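Local coordinates for ABC transporter binding protein AcbH (Actinoplanes, PDB 3OO8) that binds beta-D-galactopyranose, its exclusive sugar substrate, as the extracellular solute receptor of an ABC transporter, at residues A[115-120]-A[340-345]; A[137-142]-A[296-301]; A[189-194]-A[370-375]; A[292-297]-A[363-368]. The protein carries 2 engineered substitutions. All coordinates share one frame; numbering follows the deposited sequence.

Contact 1 (A[115-120]-A[340-345]); sequences GTFNDA and GLANGL. With SO4 (sulfate ion), chain D.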
# COMPACT_ATOMS: atom_id res chain seq x y z
N GLY A 115 5.80 12.39 -18.19
CA GLY A 115 5.44 13.75 -17.79
C GLY A 115 4.22 13.82 -16.89
O GLY A 115 3.98 14.83 -16.22
N THR A 116 3.48 12.71 -16.85
CA THR A 116 2.22 12.65 -16.11
C THR A 116 2.41 12.21 -14.66
O THR A 116 1.47 12.33 -13.83
CB THR A 116 1.28 11.69 -16.85
OG1 THR A 116 1.07 12.24 -18.17
CG2 THR A 116 -0.06 11.50 -16.11
N PHE A 117 3.60 11.70 -14.36
CA PHE A 117 3.86 11.09 -13.06
C PHE A 117 4.98 11.72 -12.25
O PHE A 117 5.99 12.16 -12.83
CB PHE A 117 4.13 9.60 -13.24
CG PHE A 117 2.97 8.89 -13.82
CD1 PHE A 117 1.89 8.56 -13.00
CD2 PHE A 117 2.90 8.63 -15.19
CE1 PHE A 117 0.79 7.90 -13.54
CE2 PHE A 117 1.79 8.00 -15.74
CZ PHE A 117 0.73 7.64 -14.92
N ASN A 118 4.82 11.74 -10.92
CA ASN A 118 5.87 12.29 -10.05
C ASN A 118 7.02 11.32 -9.77
O ASN A 118 7.04 10.18 -10.24
CB ASN A 118 5.30 12.88 -8.76
CG ASN A 118 4.80 11.84 -7.79
OD1 ASN A 118 5.02 10.64 -7.96
ND2 ASN A 118 4.15 12.30 -6.73
N ASP A 119 7.98 11.78 -8.99
CA ASP A 119 9.14 10.95 -8.71
C ASP A 119 8.78 9.67 -7.96
O ASP A 119 9.32 8.60 -8.26
CB ASP A 119 10.24 11.75 -8.01
CG ASP A 119 11.03 12.67 -8.97
OD1 ASP A 119 10.82 12.65 -10.20
OD2 ASP A 119 11.87 13.44 -8.47
N ALA A 120 7.86 9.75 -7.00
CA ALA A 120 7.48 8.54 -6.30
C ALA A 120 6.91 7.48 -7.25
O ALA A 120 7.18 6.28 -7.08
CB ALA A 120 6.45 8.83 -5.16
N GLY A 340 -6.08 7.53 -8.48
CA GLY A 340 -5.08 7.59 -9.55
C GLY A 340 -3.78 8.29 -9.14
O GLY A 340 -3.79 9.20 -8.31
N LEU A 341 -2.68 7.90 -9.79
CA LEU A 341 -1.37 8.53 -9.54
C LEU A 341 -1.06 9.67 -10.48
O LEU A 341 -0.09 10.41 -10.26
CB LEU A 341 -0.21 7.52 -9.64
CG LEU A 341 -0.04 6.56 -8.46
CD1 LEU A 341 -1.11 5.47 -8.46
CD2 LEU A 341 1.38 5.95 -8.53
N ALA A 342 -1.89 9.86 -11.51
CA ALA A 342 -1.60 10.92 -12.48
C ALA A 342 -1.59 12.31 -11.84
O ALA A 342 -2.47 12.65 -11.03
CB ALA A 342 -2.60 10.85 -13.62
N ASN A 343 -0.59 13.12 -12.18
CA ASN A 343 -0.51 14.47 -11.59
C ASN A 343 -1.78 15.30 -11.88
O ASN A 343 -2.22 15.37 -13.03
CB ASN A 343 0.68 15.25 -12.15
CG ASN A 343 2.00 14.77 -11.61
OD1 ASN A 343 2.08 14.20 -10.52
ND2 ASN A 343 3.06 15.00 -12.38
N GLY A 344 -2.34 15.91 -10.85
CA GLY A 344 -3.48 16.81 -11.02
C GLY A 344 -4.80 16.13 -11.30
O GLY A 344 -5.80 16.77 -11.65
N LEU A 345 -4.84 14.81 -11.14
CA LEU A 345 -6.11 14.15 -11.38
C LEU A 345 -6.99 14.15 -10.14
O LEU A 345 -6.63 13.56 -9.12
CB LEU A 345 -5.89 12.73 -11.91
CG LEU A 345 -7.19 11.94 -11.93
CD1 LEU A 345 -8.24 12.55 -12.87
CD2 LEU A 345 -6.93 10.48 -12.29
S SO4 D . 8.06 15.42 -7.46
O1 SO4 D . 9.38 15.92 -7.05
O2 SO4 D . 7.19 16.57 -7.73
O3 SO4 D . 8.23 14.60 -8.66
O4 SO4 D . 7.46 14.63 -6.39
O HOH W 1 2.47 10.77 -9.81

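Contact 2 (A[137-142]-A[296-301]); sequences LYNYPW and MDAPTD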
# COMPACT_ATOMS: atom_id res chain seq x y z
N LEU A 137 -1.52 2.35 -11.90
CA LEU A 137 -2.88 2.85 -12.16
C LEU A 137 -3.45 3.59 -10.96
O LEU A 137 -3.94 4.71 -11.11
CB LEU A 137 -3.82 1.70 -12.58
CG LEU A 137 -5.13 2.22 -13.20
CD1 LEU A 137 -4.89 2.95 -14.53
CD2 LEU A 137 -6.08 1.02 -13.38
N TYR A 138 -3.41 2.99 -9.76
CA TYR A 138 -4.03 3.60 -8.58
C TYR A 138 -3.36 3.05 -7.31
O TYR A 138 -2.69 2.02 -7.33
CB TYR A 138 -5.55 3.31 -8.49
CG TYR A 138 -5.84 1.83 -8.54
CD1 TYR A 138 -5.66 1.03 -7.40
CD2 TYR A 138 -6.19 1.21 -9.75
CE1 TYR A 138 -5.84 -0.38 -7.46
CE2 TYR A 138 -6.33 -0.18 -9.84
CZ TYR A 138 -6.16 -0.96 -8.69
OH TYR A 138 -6.31 -2.31 -8.80
N ASN A 139 -3.57 3.78 -6.22
CA ASN A 139 -3.15 3.34 -4.88
C ASN A 139 -4.13 3.84 -3.82
O ASN A 139 -5.13 4.49 -4.16
CB ASN A 139 -1.67 3.64 -4.59
CG ASN A 139 -1.28 5.10 -4.79
OD1 ASN A 139 -2.12 6.01 -4.73
ND2 ASN A 139 0.02 5.33 -5.01
N TYR A 140 -3.85 3.58 -2.54
CA TYR A 140 -4.69 4.11 -1.44
C TYR A 140 -3.77 4.22 -0.23
O TYR A 140 -2.79 3.50 -0.14
CB TYR A 140 -5.88 3.19 -1.14
CG TYR A 140 -5.45 1.87 -0.59
CD1 TYR A 140 -5.30 1.70 0.79
CD2 TYR A 140 -5.19 0.80 -1.43
CE1 TYR A 140 -4.88 0.47 1.29
CE2 TYR A 140 -4.77 -0.41 -0.93
CZ TYR A 140 -4.63 -0.56 0.43
OH TYR A 140 -4.21 -1.76 0.99
N PRO A 141 -4.13 5.07 0.73
CA PRO A 141 -3.22 5.38 1.83
C PRO A 141 -3.44 4.62 3.14
O PRO A 141 -4.55 4.18 3.43
CB PRO A 141 -3.49 6.86 2.07
CG PRO A 141 -5.02 6.94 1.84
CD PRO A 141 -5.27 6.01 0.66
N TRP A 142 -2.35 4.48 3.89
CA TRP A 142 -2.36 3.99 5.27
C TRP A 142 -2.09 5.22 6.13
O TRP A 142 -0.98 5.72 6.17
CB TRP A 142 -1.27 2.93 5.48
CG TRP A 142 -1.74 1.55 5.14
CD1 TRP A 142 -2.07 1.05 3.90
CD2 TRP A 142 -1.96 0.50 6.08
NE1 TRP A 142 -2.46 -0.27 4.02
CE2 TRP A 142 -2.44 -0.61 5.35
CE3 TRP A 142 -1.79 0.39 7.47
CZ2 TRP A 142 -2.72 -1.84 5.96
CZ3 TRP A 142 -2.11 -0.84 8.08
CH2 TRP A 142 -2.57 -1.91 7.33
N MET A 296 5.03 6.86 2.97
CA MET A 296 3.76 6.25 3.38
C MET A 296 3.66 4.89 2.69
O MET A 296 4.15 4.75 1.56
CB MET A 296 2.58 7.09 2.83
CG MET A 296 1.21 6.69 3.43
SD MET A 296 -0.12 7.41 2.41
CE MET A 296 -0.01 9.14 2.84
N ASP A 297 3.03 3.91 3.32
CA ASP A 297 2.60 2.70 2.62
C ASP A 297 1.37 3.11 1.78
O ASP A 297 0.34 3.52 2.34
CB ASP A 297 2.08 1.64 3.64
CG ASP A 297 3.17 0.68 4.16
OD1 ASP A 297 4.24 0.46 3.53
OD2 ASP A 297 2.94 0.11 5.25
N ALA A 298 1.48 3.00 0.46
CA ALA A 298 0.33 3.28 -0.42
C ALA A 298 0.35 2.21 -1.51
O ALA A 298 0.91 2.40 -2.59
CB ALA A 298 0.41 4.70 -1.00
N PRO A 299 -0.21 1.02 -1.22
CA PRO A 299 -0.11 -0.11 -2.15
C PRO A 299 -0.63 0.22 -3.57
O PRO A 299 -1.79 0.60 -3.73
CB PRO A 299 -0.98 -1.19 -1.49
CG PRO A 299 -0.90 -0.85 -0.01
CD PRO A 299 -0.92 0.66 0.03
N THR A 300 0.25 0.06 -4.57
CA THR A 300 0.01 0.54 -5.91
C THR A 300 -0.10 -0.61 -6.90
O THR A 300 0.83 -1.43 -7.08
CB THR A 300 1.18 1.46 -6.36
OG1 THR A 300 1.34 2.53 -5.41
CG2 THR A 300 0.91 2.08 -7.73
N ASP A 301 -1.25 -0.66 -7.57
CA ASP A 301 -1.52 -1.69 -8.55
C ASP A 301 -1.19 -1.16 -9.95
O ASP A 301 -1.33 0.04 -10.20
CB ASP A 301 -2.98 -2.13 -8.52
CG ASP A 301 -3.34 -2.94 -7.28
OD1 ASP A 301 -2.46 -3.20 -6.42
OD2 ASP A 301 -4.53 -3.30 -7.13
O HOH W 2 1.76 4.45 5.94

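Contact 3 (A[189-194]-A[370-375]); sequences PALGTF and FMERDT. Engineered in segment 370-375: Glu372 (natural residue Asp).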
# COMPACT_ATOMS: atom_id res chain seq x y z
N PRO A 189 -2.83 -6.50 9.94
CA PRO A 189 -2.96 -5.07 10.27
C PRO A 189 -1.76 -4.44 11.00
O PRO A 189 -1.35 -3.32 10.64
CB PRO A 189 -4.22 -5.02 11.18
CG PRO A 189 -5.05 -6.18 10.65
CD PRO A 189 -4.01 -7.27 10.40
N ALA A 190 -1.16 -5.14 11.97
CA ALA A 190 -0.06 -4.57 12.75
C ALA A 190 1.21 -4.37 11.95
O ALA A 190 2.10 -3.63 12.39
CB ALA A 190 0.23 -5.46 14.01
N LEU A 191 1.33 -5.08 10.84
CA LEU A 191 2.51 -4.87 9.98
C LEU A 191 2.58 -3.41 9.56
O LEU A 191 3.67 -2.87 9.37
CB LEU A 191 2.45 -5.76 8.75
CG LEU A 191 2.34 -7.28 8.98
CD1 LEU A 191 2.48 -7.99 7.63
CD2 LEU A 191 3.46 -7.68 9.96
N GLY A 192 1.42 -2.76 9.39
CA GLY A 192 1.39 -1.34 8.99
C GLY A 192 2.02 -0.43 10.03
O GLY A 192 2.55 0.62 9.70
N THR A 193 1.86 -0.77 11.30
CA THR A 193 2.48 0.03 12.36
C THR A 193 4.02 -0.15 12.32
O THR A 193 4.76 0.83 12.47
CB THR A 193 1.89 -0.30 13.74
OG1 THR A 193 0.56 0.22 13.77
CG2 THR A 193 2.72 0.36 14.82
N PHE A 194 4.48 -1.38 12.11
CA PHE A 194 5.91 -1.59 11.96
C PHE A 194 6.45 -0.73 10.82
O PHE A 194 7.43 0.02 10.98
CB PHE A 194 6.31 -3.06 11.71
CG PHE A 194 7.79 -3.21 11.53
CD1 PHE A 194 8.62 -3.45 12.63
CD2 PHE A 194 8.37 -3.04 10.27
CE1 PHE A 194 9.98 -3.53 12.47
CE2 PHE A 194 9.76 -3.10 10.11
CZ PHE A 194 10.55 -3.36 11.22
N PHE A 370 3.41 -1.61 1.51
CA PHE A 370 2.97 -2.48 2.65
C PHE A 370 3.90 -3.68 2.75
O PHE A 370 4.38 -4.18 1.75
CB PHE A 370 1.49 -2.88 2.55
CG PHE A 370 0.97 -3.57 3.80
CD1 PHE A 370 0.76 -2.87 4.98
CD2 PHE A 370 0.66 -4.92 3.75
CE1 PHE A 370 0.25 -3.52 6.12
CE2 PHE A 370 0.16 -5.57 4.88
CZ PHE A 370 -0.04 -4.86 6.05
N MET A 371 4.17 -4.11 3.97
CA MET A 371 5.17 -5.18 4.16
C MET A 371 4.92 -6.42 3.32
O MET A 371 5.86 -7.01 2.79
CB MET A 371 5.28 -5.55 5.65
CG MET A 371 6.46 -6.50 5.88
SD MET A 371 6.55 -7.11 7.58
CE MET A 371 6.87 -5.59 8.49
N GLU A 372 3.66 -6.81 3.16
CA GLU A 372 3.34 -7.99 2.37
C GLU A 372 3.77 -7.95 0.90
O GLU A 372 3.89 -9.01 0.25
CB GLU A 372 1.85 -8.28 2.46
CG GLU A 372 1.45 -8.73 3.82
CD GLU A 372 1.25 -10.21 3.91
OE1 GLU A 372 2.02 -10.98 3.27
OE2 GLU A 372 0.29 -10.57 4.63
N ARG A 373 3.97 -6.75 0.37
CA ARG A 373 4.40 -6.58 -1.02
C ARG A 373 5.84 -6.12 -1.11
O ARG A 373 6.49 -6.32 -2.14
CB ARG A 373 3.49 -5.57 -1.73
CG ARG A 373 2.08 -6.07 -1.90
CD ARG A 373 1.25 -5.02 -2.64
NE ARG A 373 -0.07 -5.55 -3.02
CZ ARG A 373 -0.89 -4.92 -3.87
NH1 ARG A 373 -0.51 -3.79 -4.41
NH2 ARG A 373 -2.07 -5.45 -4.20
N ASP A 374 6.38 -5.53 -0.04
CA ASP A 374 7.77 -5.05 -0.12
C ASP A 374 8.83 -6.11 0.20
O ASP A 374 10.01 -5.94 -0.13
CB ASP A 374 8.00 -3.81 0.76
CG ASP A 374 7.51 -2.53 0.10
OD1 ASP A 374 7.77 -2.37 -1.12
OD2 ASP A 374 6.96 -1.69 0.84
N THR A 375 8.41 -7.17 0.89
CA THR A 375 9.32 -8.29 1.17
C THR A 375 8.71 -9.54 0.56
O THR A 375 7.64 -9.48 -0.07
CB THR A 375 9.60 -8.46 2.70
OG1 THR A 375 10.70 -9.37 2.88
CG2 THR A 375 8.38 -8.98 3.45

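Contact 4 (A[292-297]-A[363-368]); sequences GTDYMD and KCKSVS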
# COMPACT_ATOMS: atom_id res chain seq x y z
N GLY A 292 10.72 13.53 8.05
CA GLY A 292 9.43 14.22 8.15
C GLY A 292 8.24 13.26 8.08
O GLY A 292 8.18 12.26 8.79
N THR A 293 7.31 13.58 7.18
CA THR A 293 6.23 12.67 6.84
C THR A 293 6.39 12.30 5.38
O THR A 293 5.41 12.17 4.64
CB THR A 293 4.83 13.30 7.09
OG1 THR A 293 4.65 14.49 6.32
CG2 THR A 293 4.64 13.63 8.57
N ASP A 294 7.64 12.11 4.96
CA ASP A 294 7.91 11.98 3.52
C ASP A 294 7.46 10.68 2.88
O ASP A 294 7.42 10.58 1.65
CB ASP A 294 9.40 12.08 3.26
CG ASP A 294 9.91 13.49 3.37
OD1 ASP A 294 9.12 14.44 3.19
OD2 ASP A 294 11.14 13.62 3.59
N TYR A 295 7.16 9.69 3.70
CA TYR A 295 6.94 8.33 3.20
C TYR A 295 5.64 7.76 3.73
O TYR A 295 5.19 8.12 4.83
CB TYR A 295 8.12 7.44 3.61
CG TYR A 295 9.44 8.00 3.18
CD1 TYR A 295 9.68 8.24 1.84
CD2 TYR A 295 10.45 8.27 4.12
CE1 TYR A 295 10.89 8.78 1.42
CE2 TYR A 295 11.65 8.80 3.73
CZ TYR A 295 11.87 9.04 2.39
OH TYR A 295 13.07 9.56 1.98
N MET A 296 5.03 6.86 2.97
CA MET A 296 3.76 6.25 3.38
C MET A 296 3.66 4.89 2.69
O MET A 296 4.15 4.75 1.56
CB MET A 296 2.58 7.09 2.83
CG MET A 296 1.21 6.69 3.43
SD MET A 296 -0.12 7.41 2.41
CE MET A 296 -0.01 9.14 2.84
N ASP A 297 3.03 3.91 3.32
CA ASP A 297 2.60 2.70 2.62
C ASP A 297 1.37 3.11 1.78
O ASP A 297 0.34 3.52 2.34
CB ASP A 297 2.08 1.64 3.64
CG ASP A 297 3.17 0.68 4.16
OD1 ASP A 297 4.24 0.46 3.53
OD2 ASP A 297 2.94 0.11 5.25
N LYS A 363 2.15 14.19 -1.98
CA LYS A 363 3.21 14.90 -1.25
C LYS A 363 4.40 13.99 -0.91
O LYS A 363 5.52 14.48 -0.72
CB LYS A 363 2.65 15.52 0.04
CG LYS A 363 1.68 16.65 -0.17
CD LYS A 363 1.00 16.91 1.20
CE LYS A 363 0.11 18.08 1.19
NZ LYS A 363 -0.47 18.14 2.57
N CYS A 364 4.19 12.68 -0.86
CA CYS A 364 5.28 11.79 -0.48
C CYS A 364 6.41 11.71 -1.52
O CYS A 364 6.17 11.55 -2.71
CB CYS A 364 4.76 10.38 -0.26
SG CYS A 364 3.64 10.29 1.14
N LYS A 365 7.64 11.78 -1.03
CA LYS A 365 8.86 11.64 -1.85
C LYS A 365 8.94 10.23 -2.46
O LYS A 365 9.37 10.07 -3.62
CB LYS A 365 10.07 11.91 -0.94
CG LYS A 365 11.39 12.02 -1.65
CD LYS A 365 12.40 12.67 -0.69
CE LYS A 365 11.78 13.89 -0.01
NZ LYS A 365 12.73 14.66 0.88
N SER A 366 8.56 9.23 -1.68
CA SER A 366 8.54 7.82 -2.07
C SER A 366 7.39 7.15 -1.37
O SER A 366 7.02 7.57 -0.26
CB SER A 366 9.82 7.09 -1.61
OG SER A 366 10.95 7.59 -2.30
N VAL A 367 6.81 6.12 -1.99
CA VAL A 367 5.77 5.36 -1.29
C VAL A 367 6.18 3.91 -1.25
O VAL A 367 6.65 3.35 -2.25
CB VAL A 367 4.33 5.49 -1.90
CG1 VAL A 367 3.78 6.91 -1.66
CG2 VAL A 367 4.28 5.07 -3.35
N SER A 368 6.02 3.32 -0.07
CA SER A 368 6.25 1.90 0.08
C SER A 368 4.92 1.18 -0.22
O SER A 368 3.91 1.84 -0.48
CB SER A 368 6.84 1.63 1.47
OG SER A 368 6.01 2.22 2.47
O HOH W 3 12.88 9.22 -1.43

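Contact 1 (A[115-120]-A[340-345])
Thr116 O takes the backbone N-H of Asn343 and ties a bend just ahead of helix 119-124 to a type II beta turn, Ala342 to Leu345, in this solute-binding protein fold. The bond is short and nearly straight: Asn343 N lies 2.8 Å from Thr116 O, with 173° at the hydrogen. The inner side of the contact is apolar and close. Chi1 of -61° sets Thr116 OG1 beside the backbone N and turns methyl CG2 to the far side, where it touches Ala342 CB at 3.6 Å and lies over one face of the Phe117 ring, near its rim. That ring leaves its backbone away from the turn but swings its far end back, bringing CE1 to 4.0 Å from Leu341 CB; Trp110 of helix 107-113 and Glu328 of helix 325-332 also meet it. Cutting Phe117 back to an alanine would probably open a gap beside Leu341 and leave the Thr116 methyl without the ring beneath it. The solvent side is looser. Asn343 lays its amide alongside the Thr116 carbonyl without a second bond, and a water joins the segments, taking the N-H of Asn118 and donating to Leu341 O at 2.6 Å. Asn118 is the N-cap of helix 119-124, its OD1 accepting from Ala121 N. At that helix end a sulfate, probably from the crystallisation liquor, receives the N-H of Asp119 through its O3, 2.9 Å from Asp119 N.

Contact 2 (A[137-142]-A[296-301])
Segment 296-301 runs roughly antiparallel alongside strand 134-147 near the centre of the chain, in the class 2 solute-binding protein fold, and the pair includes Trp142 of the galactose site. Asp301 N gives to Tyr138 O at 3.1 Å and Leu137 N gives to Asp301 O, so Leu137 and Tyr138 together face Asp301, as in a classic beta bulge. The side chains of Tyr138 and Asp301 join as well. With chi1 at 55°, Tyr138 holds its ring between its own N and carbonyl carbon, and OH donates to the anti lone pair of Asp301 OD2 at 2.6 Å, the ring and carboxylate planes 67° apart. The other carboxylate oxygen, OD1, meets sugar-binding Arg373 in a salt bridge, placing Tyr138 in the second shell of the site. A phenylalanine at Tyr138 would probably leave Asp301 OD2 without this donor and its carboxylate freer to turn away from Arg373. Further along, true pairing gives way to CA-H...O contacts, such as Ala298 CA to Tyr140 O at 3.1 Å. Asn139 ND2 donates, in its amide plane, to Thr300 OG1 at 3.1 Å, and that hydroxyl in turn donates a hydrogen bond to Ala298 O. Pro299 rests over one face of the Tyr140 ring in a CH-pi contact, CD 4.1 Å from the centroid, while the same CD touches Trp142 CD1. Trp142 N reaches Asp297 O in a bent bond (135° at the hydrogen), and a water bridges Trp142 O and Asp297 N. On the other side of the backbone, Met296 SD packs on Pro141 CB at 3.4 Å.

Contact 3 (A[189-194]-A[370-375])
Leu191 and Met371 carry most of this apolar contact, in which no hydrogen bond passes between the start of helix 191-201 and the short helix 371-374. Their side chains cross at about a right angle, with Met371 SD 3.9 Å from Leu191 CD2. The methionine chain bends at its CG-SD bond (chi3 -65°), carrying its methyl to Phe194: CE approaches ring atom CD2 at 3.5 Å. Leu191 CD1 also meets the aliphatic CG of Glu372, an engineered residue that replaces an aspartate.

The aromatic share belongs to Phe370. Its CG stands opposite the backbone N (chi1 -171°), and this sends the ring toward the other helix, where CZ lies 3.8 Å from Leu191 CB and CE1 lies 3.6 Å from Gly192 N. The same ring stacks on Trp142 of the sugar site.

Polar bonds run within segment 370-375: Phe370 is the N-cap of helix 371-374, and its O accepts from Arg373 N and Asp374 N, holding the turn closed. Positions 372 and 373 contact beta-D-galactose in other crystals of this protein, and here Arg373 NE binds a glycerol. Apolar packing behind a single helical turn that carries sugar-binding residues is consistent with a backing for the galactose site.

Contact 4 (A[292-297]-A[363-368])
Asp297 OD1 receives the hydroxyl of Ser368 at 2.7 Å, the shortest polar bond between the parallel strands 295-297 and 366-368, which form a small two-stranded sheet. OG meets OD1 from above the carboxylate plane, 36° out of it; it is brought there by chi1 of 53°, which sets it between the serine's own N and carbonyl carbon. Phe370 N adds a weak bond to the same oxygen, whereas OD2 lies close to the like-charged Asp195, so one of these acids may well be protonated. The backbones join soundly here too: Ser368 N donates to Met296 O at 2.9 Å, though tilted 28° from the carbonyl plane. Upstream the pairing is loose, and Met296 N is buried without a partner.

Ahead of the strands, Cys364 tucks its CB against Asp294 O at 3.3 Å and sets SG 3.8 Å from Met296 CB, on the face shared with Val367. Tyr295 lies on the other face with Ser366 and Ser368. The CB of Asp294 sits over the centre of one face of the Tyr295 ring, and Ser366 O comes in at the ring edge, 3.5 Å from CD1. The exposed end is held more weakly. Lys365 gives a weak backbone bond to Asp294 O, and its side chain runs beside that of Asp294, the two pointing the same way, to end in a long salt bridge of 3.3 Å from NZ to OD2.

In the fold
Contacts 2 and 3 are buried, whereas contacts 1 and 4 are partly so, and their chemistry differs accordingly. Contact 2, its centre about 4 Å from the centre of the chain, mixes strand pairing with side-chain hydrogen bonds; contact 3 has no hydrogen bond across its segments and is mostly apolar packing. Both hold residues of the galactose site, and they meet through the Asp301-Arg373 salt bridge and the packing of Trp142 on Phe370. Contacts 2 and 4 share strand 295-297, Ala298 N probably bonding to Ser368 O, and strand 366-368 runs on into the helix of contact 3. Contact 1, a loop junction partly bridged by water, touches contact 2 through Leu341 and contact 4 through Ala120.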